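Small archaeal modifier protein 1 (Haloferax volcanii DS2, PDB 4HRO) is attached covalently to other proteins as a ubiquitin-like modifier and also carries sulfur in molybdenum cofactor biosynthesis. Local coordinates at residues V23-D28 with E73-G78; A29-A34 with V62-E67. One frame throughout, in Å; residues are numbered along the deposited sequence.

Contact 1 (V23-D28 with E73-G78); sequences VDVDGD and EATAAG. With CA (calcium ion), chain D.
A calcium site joins the turn that follows strand 20-25 of this beta-grasp protein to the loop that leads into strand 80-84. Gly27 and Thr75 meet through the ion: Gly27 O lies 2.3 Å from the calcium, and Thr75 O binds it at the same distance, while five waters complete a seven-fold shell. The two carbonyls themselves remain 4.4 Å apart, Gly27 O to Thr75 O, so they grip the ion from roughly opposite sides, about 146° apart at the calcium, and the waters fill the rest of the shell. Every protein ligand is a backbone oxygen, and the carboxylates of the turn act at most through water. Asp28 OD1, for example, accepts from a calcium-bound water at 2.7 Å. Another coordinated water bridges the segments by donating both to Asp26 O and to Thr75 OG1, the latter at 2.8 Å. A third accepts from Thr75 N, so Thr75 serves the site by its carbonyl, its amide and its hydroxyl. With chi1 at 62°, the hydroxyl of Thr75 sits between its own backbone N and carbonyl carbon, where it takes the water and also bonds to Ala29 O. Direct side-chain contact is slight: Val25 CG2 approaches Thr75 OG1 to 4.1 Å, the two side chains crossing at about a right angle. Val25 and Thr75 both rest on Met4 of strand 2-8, and helix 31-41 adds Ala37 against Val25 and Val31 against Thr75, which places the site at the edge of the core between sheet and helix.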
ATOM      1  N   VAL A  23       6.010  -6.922  -2.848  1.00  7.43           N
ATOM      2  CA  VAL A  23       4.990  -7.828  -2.328  1.00  7.52           C
ATOM      3  C   VAL A  23       4.585  -8.826  -3.407  1.00  7.88           C
ATOM      4  O   VAL A  23       4.814  -8.617  -4.595  1.00  8.27           O
ATOM      5  CB  VAL A  23       3.727  -7.083  -1.764  1.00  7.37           C
ATOM      6  CG1 VAL A  23       4.107  -6.154  -0.611  1.00  8.15           C
ATOM      7  CG2 VAL A  23       2.953  -6.332  -2.866  1.00  8.12           C
ATOM      8  N   ASP A  24       3.971  -9.923  -2.976  1.00  8.85           N
ATOM      9  CA  ASP A  24       3.548 -11.031  -3.851  1.00 10.02           C
ATOM     10  C   ASP A  24       2.154 -11.433  -3.365  1.00  9.90           C
ATOM     11  O   ASP A  24       2.008 -11.860  -2.213  1.00 12.57           O
ATOM     12  CB  ASP A  24       4.579 -12.168  -3.712  1.00 11.75           C
ATOM     13  CG  ASP A  24       4.240 -13.426  -4.483  1.00 14.53           C
ATOM     14  OD1 ASP A  24       3.325 -13.433  -5.321  1.00 18.19           O
ATOM     15  OD2 ASP A  24       4.947 -14.425  -4.221  1.00 20.82           O
ATOM     16  N   VAL A  25       1.139 -11.231  -4.191  1.00  9.23           N
ATOM     17  CA  VAL A  25      -0.250 -11.368  -3.747  1.00  9.58           C
ATOM     18  C   VAL A  25      -1.055 -12.302  -4.654  1.00  9.33           C
ATOM     19  O   VAL A  25      -0.586 -12.722  -5.705  1.00  9.69           O
ATOM     20  CB  VAL A  25      -0.926  -9.979  -3.661  1.00  9.88           C
ATOM     21  CG1 VAL A  25      -0.216  -9.100  -2.630  1.00 12.11           C
ATOM     22  CG2 VAL A  25      -0.943  -9.306  -5.019  1.00 11.03           C
ATOM     23  N   ASP A  26      -2.272 -12.650  -4.231  0.80  9.14           N
ATOM     24  CA  ASP A  26      -3.112 -13.544  -5.030  0.80  9.43           C
ATOM     25  C   ASP A  26      -3.542 -12.926  -6.349  0.80  9.61           C
ATOM     26  O   ASP A  26      -3.485 -11.701  -6.544  0.80  9.52           O
ATOM     27  CB  ASP A  26      -4.383 -13.974  -4.271  0.80 10.12           C
ATOM     28  CG  ASP A  26      -4.153 -15.106  -3.318  0.80 11.86           C
ATOM     29  OD1 ASP A  26      -3.025 -15.609  -3.223  0.80 13.25           O
ATOM     30  OD2 ASP A  26      -5.140 -15.474  -2.662  0.80 11.89           O
ATOM     31  N   GLY A  27      -3.982 -13.796  -7.240  1.00 10.54           N
ATOM     32  CA  GLY A  27      -4.408 -13.401  -8.569  1.00 10.71           C
ATOM     33  C   GLY A  27      -5.539 -12.412  -8.611  1.00 10.66           C
ATOM     34  O   GLY A  27      -5.546 -11.563  -9.471  1.00 10.64           O
ATOM     35  N   ASP A  28      -6.485 -12.509  -7.678  1.00 10.84           N
ATOM     36  CA  ASP A  28      -7.591 -11.564  -7.584  1.00 11.25           C
ATOM     37  C   ASP A  28      -7.429 -10.646  -6.372  1.00 10.07           C
ATOM     38  O   ASP A  28      -8.400 -10.056  -5.919  1.00 11.23           O
ATOM     39  CB  ASP A  28      -8.932 -12.308  -7.535  1.00 12.49           C
ATOM     40  CG  ASP A  28      -9.324 -12.924  -8.881  1.00 15.39           C
ATOM     41  OD1 ASP A  28      -8.734 -12.587  -9.929  1.00 17.06           O
ATOM     42  OD2 ASP A  28     -10.250 -13.762  -8.893  1.00 19.92           O
ATOM     43  N   GLU A  73     -10.153  -1.913  -6.044  1.00  8.89           N
ATOM     44  CA  GLU A  73      -9.691  -2.103  -7.418  1.00  9.34           C
ATOM     45  C   GLU A  73      -8.747  -3.282  -7.553  1.00  8.37           C
ATOM     46  O   GLU A  73      -8.132  -3.722  -6.589  1.00  7.47           O
ATOM     47  CB  GLU A  73      -9.046  -0.823  -7.957  1.00 10.08           C
ATOM     48  CG  GLU A  73     -10.068   0.289  -8.197  1.00 11.69           C
ATOM     49  CD  GLU A  73      -9.464   1.608  -8.620  1.00 12.30           C
ATOM     50  OE1 GLU A  73     -10.050   2.629  -8.216  1.00 12.58           O
ATOM     51  OE2 GLU A  73      -8.443   1.627  -9.364  1.00 13.88           O
ATOM     52  N   ALA A  74      -8.646  -3.791  -8.773  1.00  8.42           N
ATOM     53  CA  ALA A  74      -7.782  -4.912  -9.088  1.00  8.05           C
ATOM     54  C   ALA A  74      -6.305  -4.538  -9.032  1.00  7.89           C
ATOM     55  O   ALA A  74      -5.945  -3.366  -9.044  1.00  8.66           O
ATOM     56  CB  ALA A  74      -8.127  -5.452 -10.476  1.00  9.30           C
ATOM     57  N   THR A  75      -5.476  -5.565  -8.946  1.00  7.29           N
ATOM     58  CA  THR A  75      -4.041  -5.425  -9.112  1.00  7.19           C
ATOM     59  C   THR A  75      -3.573  -6.442 -10.135  1.00  7.40           C
ATOM     60  O   THR A  75      -4.271  -7.411 -10.439  1.00  7.74           O
ATOM     61  CB  THR A  75      -3.259  -5.656  -7.796  1.00  6.99           C
ATOM     62  OG1 THR A  75      -3.458  -6.995  -7.327  1.00  7.27           O
ATOM     63  CG2 THR A  75      -3.642  -4.648  -6.745  1.00  7.16           C
ATOM     64  N   ALA A  76      -2.356  -6.255 -10.627  1.00  7.77           N
ATOM     65  CA  ALA A  76      -1.763  -7.168 -11.594  1.00  8.56           C
ATOM     66  C   ALA A  76      -0.257  -7.227 -11.415  1.00  8.14           C
ATOM     67  O   ALA A  76       0.365  -6.288 -10.936  1.00  7.35           O
ATOM     68  CB  ALA A  76      -2.120  -6.730 -13.005  1.00 10.55           C
ATOM     69  N   ALA A  77       0.324  -8.338 -11.843  1.00  8.39           N
ATOM     70  CA  ALA A  77       1.764  -8.504 -11.857  1.00  8.40           C
ATOM     71  C   ALA A  77       2.436  -7.318 -12.521  1.00  8.64           C
ATOM     72  O   ALA A  77       1.993  -6.845 -13.566  1.00  9.58           O
ATOM     73  CB  ALA A  77       2.123  -9.784 -12.579  1.00  9.72           C
ATOM     74  N   GLY A  78       3.489  -6.831 -11.873  1.00  8.59           N
ATOM     75  CA  GLY A  78       4.254  -5.701 -12.387  1.00  9.19           C
ATOM     76  C   GLY A  78       3.725  -4.342 -11.962  1.00  8.43           C
ATOM     77  O   GLY A  78       4.311  -3.318 -12.311  1.00  9.58           O
TER
HETATM   78 CA    CA D 102      -5.409  -9.459 -10.415  1.00  9.28          CA
HETATM   79  O   HOH W   1      -3.719  -9.529  -8.595  1.00  9.24           O
HETATM   80  O   HOH W   2      -7.531 -10.423 -11.113  1.00 13.80           O
HETATM   81  O   HOH W   3      -6.782  -8.395  -8.767  1.00  8.88           O
HETATM   82  O   HOH W   4      -4.069 -10.521 -12.028  1.00 13.36           O
HETATM   83  O   HOH W   5      -6.257  -8.182 -12.252  1.00 11.67           O

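Contact 2 (A29-A34 with V62-E67); sequences ATVGDA and VLRNGE
The backbones of the first turn of helix 31-41 and the end of strand 61-64 stay well separated, with Val31 CA and Arg64 CA 7.9 Å apart, so side chains alone span the gap. Val31 and Val62 both point across it and meet by one methyl each, Val31 CG1 lying 3.7 Å from Val62 CG1. Both methyls are anti to their own backbone N (chi1 168° in Val31 and -179° in Val62), and the two side chains come from opposing directions to meet at these ends. The second branch of Val31 reaches the next residue on the same face of the strand, two along from Val62: its CG2 comes within 4.4 Å of Arg64 CD, a looser apolar touch to the aliphatic part of the arginine. The carbon chain of Arg64 is stretched out, which carries the guanidinium beyond the valines to a salt bridge between NE and Asp79. One residue thus contributes methylenes to the packing and a charge farther out. On the helix side, Thr30 and Asp33 fix the start of the helix in a capping box. Asp33 N donates to Thr30 OG1 at 3.0 Å, and Thr30 N returns a bond of equal length to Asp33 OD2, nearly straight at 168° but reaching the carboxylate from above its plane. Beyond the strand, Arg64 to Glu67 form a type I' turn, closed by Glu67 N to Arg64 O at 3.1 Å, and the reverse bond from Arg64 N to Glu67 O makes it a tight hairpin. Leu71 also touches Val31, and Leu83 lies against Val62. A helix packed by apolar side chains on one face of a mixed sheet, here with a locally capped start, is the core of the beta-grasp fold of ubiquitin-like proteins.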
ATOM      1  N   ALA A  29      -6.202 -10.469  -5.882  1.00  9.31           N
ATOM      2  CA  ALA A  29      -5.958  -9.520  -4.788  1.00  8.81           C
ATOM      3  C   ALA A  29      -6.338  -8.121  -5.214  1.00  6.97           C
ATOM      4  O   ALA A  29      -5.992  -7.679  -6.305  1.00  7.89           O
ATOM      5  CB  ALA A  29      -4.498  -9.535  -4.375  1.00  9.43           C
ATOM      6  N   THR A  30      -7.012  -7.412  -4.329  1.00  6.69           N
ATOM      7  CA  THR A  30      -7.327  -6.011  -4.568  1.00  6.51           C
ATOM      8  C   THR A  30      -6.163  -5.124  -4.143  1.00  5.63           C
ATOM      9  O   THR A  30      -5.204  -5.570  -3.513  1.00  6.05           O
ATOM     10  CB  THR A  30      -8.553  -5.610  -3.763  1.00  7.19           C
ATOM     11  OG1 THR A  30      -8.229  -5.760  -2.380  1.00  7.63           O
ATOM     12  CG2 THR A  30      -9.763  -6.451  -4.134  1.00  8.70           C
ATOM     13  N   VAL A  31      -6.274  -3.844  -4.449  1.00  5.77           N
ATOM     14  CA  VAL A  31      -5.336  -2.874  -3.941  1.00  5.61           C
ATOM     15  C   VAL A  31      -5.273  -2.920  -2.414  1.00  5.72           C
ATOM     16  O   VAL A  31      -4.189  -2.857  -1.822  1.00  5.52           O
ATOM     17  CB  VAL A  31      -5.694  -1.459  -4.476  1.00  6.17           C
ATOM     18  CG1 VAL A  31      -4.918  -0.387  -3.733  1.00  7.36           C
ATOM     19  CG2 VAL A  31      -5.449  -1.387  -5.996  1.00  7.63           C
ATOM     20  N   GLY A  32      -6.429  -3.040  -1.768  1.00  5.92           N
ATOM     21  CA  GLY A  32      -6.493  -3.201  -0.327  1.00  6.00           C
ATOM     22  C   GLY A  32      -5.763  -4.442   0.184  1.00  5.62           C
ATOM     23  O   GLY A  32      -5.076  -4.402   1.209  1.00  5.80           O
ATOM     24  N   ASP A  33      -5.893  -5.551  -0.534  1.00  5.69           N
ATOM     25  CA  ASP A  33      -5.141  -6.746  -0.190  1.00  6.16           C
ATOM     26  C   ASP A  33      -3.634  -6.506  -0.348  1.00  5.75           C
ATOM     27  O   ASP A  33      -2.838  -6.938   0.495  1.00  5.98           O
ATOM     28  CB  ASP A  33      -5.543  -7.933  -1.061  1.00  6.98           C
ATOM     29  CG  ASP A  33      -6.960  -8.400  -0.838  1.00  7.69           C
ATOM     30  OD1 ASP A  33      -7.483  -8.257   0.282  1.00  9.77           O
ATOM     31  OD2 ASP A  33      -7.543  -8.918  -1.799  1.00  9.19           O
ATOM     32  N   ALA A  34      -3.226  -5.803  -1.403  1.00  5.51           N
ATOM     33  CA  ALA A  34      -1.805  -5.475  -1.586  1.00  5.43           C
ATOM     34  C   ALA A  34      -1.303  -4.530  -0.478  1.00  5.39           C
ATOM     35  O   ALA A  34      -0.151  -4.646  -0.034  1.00  5.63           O
ATOM     36  CB  ALA A  34      -1.564  -4.863  -2.962  1.00  6.13           C
ATOM     37  N   VAL A  62      -3.552   6.620  -2.279  1.00  8.37           N
ATOM     38  CA  VAL A  62      -3.109   5.352  -2.810  1.00  8.13           C
ATOM     39  C   VAL A  62      -3.190   5.450  -4.323  1.00  7.31           C
ATOM     40  O   VAL A  62      -4.259   5.761  -4.863  1.00  8.01           O
ATOM     41  CB  VAL A  62      -4.020   4.219  -2.317  1.00  9.06           C
ATOM     42  CG1 VAL A  62      -3.532   2.901  -2.861  1.00 10.92           C
ATOM     43  CG2 VAL A  62      -4.091   4.184  -0.791  1.00 11.29           C
ATOM     44  N   LEU A  63      -2.086   5.181  -5.014  1.00  6.90           N
ATOM     45  CA  LEU A  63      -2.054   5.162  -6.466  1.00  7.44           C
ATOM     46  C   LEU A  63      -1.714   3.783  -6.976  1.00  7.09           C
ATOM     47  O   LEU A  63      -0.913   3.053  -6.370  1.00  7.40           O
ATOM     48  CB  LEU A  63      -1.033   6.145  -7.028  1.00  8.18           C
ATOM     49  CG  LEU A  63      -1.086   7.588  -6.573  1.00 11.56           C
ATOM     50  CD1 LEU A  63      -0.065   8.395  -7.370  1.00 14.50           C
ATOM     51  CD2 LEU A  63      -2.448   8.193  -6.695  1.00 14.78           C
ATOM     52  N   ARG A  64      -2.303   3.443  -8.118  1.00  7.17           N
ATOM     53  CA  ARG A  64      -1.953   2.254  -8.872  1.00  6.87           C
ATOM     54  C   ARG A  64      -1.530   2.720 -10.263  1.00  7.08           C
ATOM     55  O   ARG A  64      -2.328   3.333 -10.993  1.00  7.05           O
ATOM     56  CB  ARG A  64      -3.150   1.305  -8.991  1.00  7.70           C
ATOM     57  CG  ARG A  64      -2.861   0.111  -9.856  1.00  7.47           C
ATOM     58  CD  ARG A  64      -4.064  -0.745 -10.094  1.00  8.66           C
ATOM     59  NE  ARG A  64      -3.660  -1.929 -10.843  1.00  9.24           N
ATOM     60  CZ  ARG A  64      -4.383  -2.520 -11.790  1.00 11.54           C
ATOM     61  NH1 ARG A  64      -5.592  -2.073 -12.141  1.00 13.96           N
ATOM     62  NH2 ARG A  64      -3.881  -3.590 -12.395  1.00 14.03           N
ATOM     63  N   ASN A  65      -0.282   2.461 -10.643  1.00  7.16           N
ATOM     64  CA  ASN A  65       0.247   2.853 -11.938  1.00  8.32           C
ATOM     65  C   ASN A  65      -0.046   4.323 -12.231  1.00  8.68           C
ATOM     66  O   ASN A  65      -0.439   4.688 -13.337  1.00 10.44           O
ATOM     67  CB  ASN A  65      -0.281   1.913 -13.024  1.00  8.72           C
ATOM     68  CG  ASN A  65       0.047   0.455 -12.755  1.00  9.06           C
ATOM     69  OD1 ASN A  65      -0.765  -0.444 -12.994  1.00 11.00           O
ATOM     70  ND2 ASN A  65       1.232   0.212 -12.262  1.00  7.46           N
ATOM     71  N   GLY A  66       0.179   5.169 -11.234  1.00  8.54           N
ATOM     72  CA  GLY A  66       0.115   6.619 -11.388  1.00  9.94           C
ATOM     73  C   GLY A  66      -1.268   7.235 -11.270  1.00 10.80           C
ATOM     74  O   GLY A  66      -1.396   8.450 -11.390  1.00 12.58           O
ATOM     75  N   GLU A  67      -2.307   6.439 -11.038  1.00 10.56           N
ATOM     76  CA  GLU A  67      -3.678   6.958 -10.925  1.00 11.12           C
ATOM     77  C   GLU A  67      -4.253   6.619  -9.560  1.00 10.32           C
ATOM     78  O   GLU A  67      -4.015   5.520  -9.041  1.00  9.34           O
ATOM     79  CB  GLU A  67      -4.573   6.338 -12.004  1.00 12.50           C
ATOM     80  CG  GLU A  67      -4.100   6.522 -13.446  1.00 16.77           C
ATOM     81  CD  GLU A  67      -5.050   5.879 -14.454  1.00 21.68           C
ATOM     82  OE1 GLU A  67      -4.613   4.972 -15.203  1.00 25.75           O
ATOM     83  OE2 GLU A  67      -6.239   6.266 -14.486  1.00 24.19           O
TER

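How the contacts relate
From the N terminus, strand 20-25 runs into the calcium-binding turn of contact 1, and the chain passes directly into residues 29-34 and helix 31-41. Contact 2 closes a loop when strand 61-64 returns beside that helix start; contact 1 closes a longer one only at residues 73-78, so contact 2 is nested within it. The centres lie 9 Å apart and the two contacts are stitched together: Glu73 O is 2.8 Å from Val31 N, a probable hydrogen bond between the later loop and the helix start. Together they tie the first half of the fold to the strands and loop of the second.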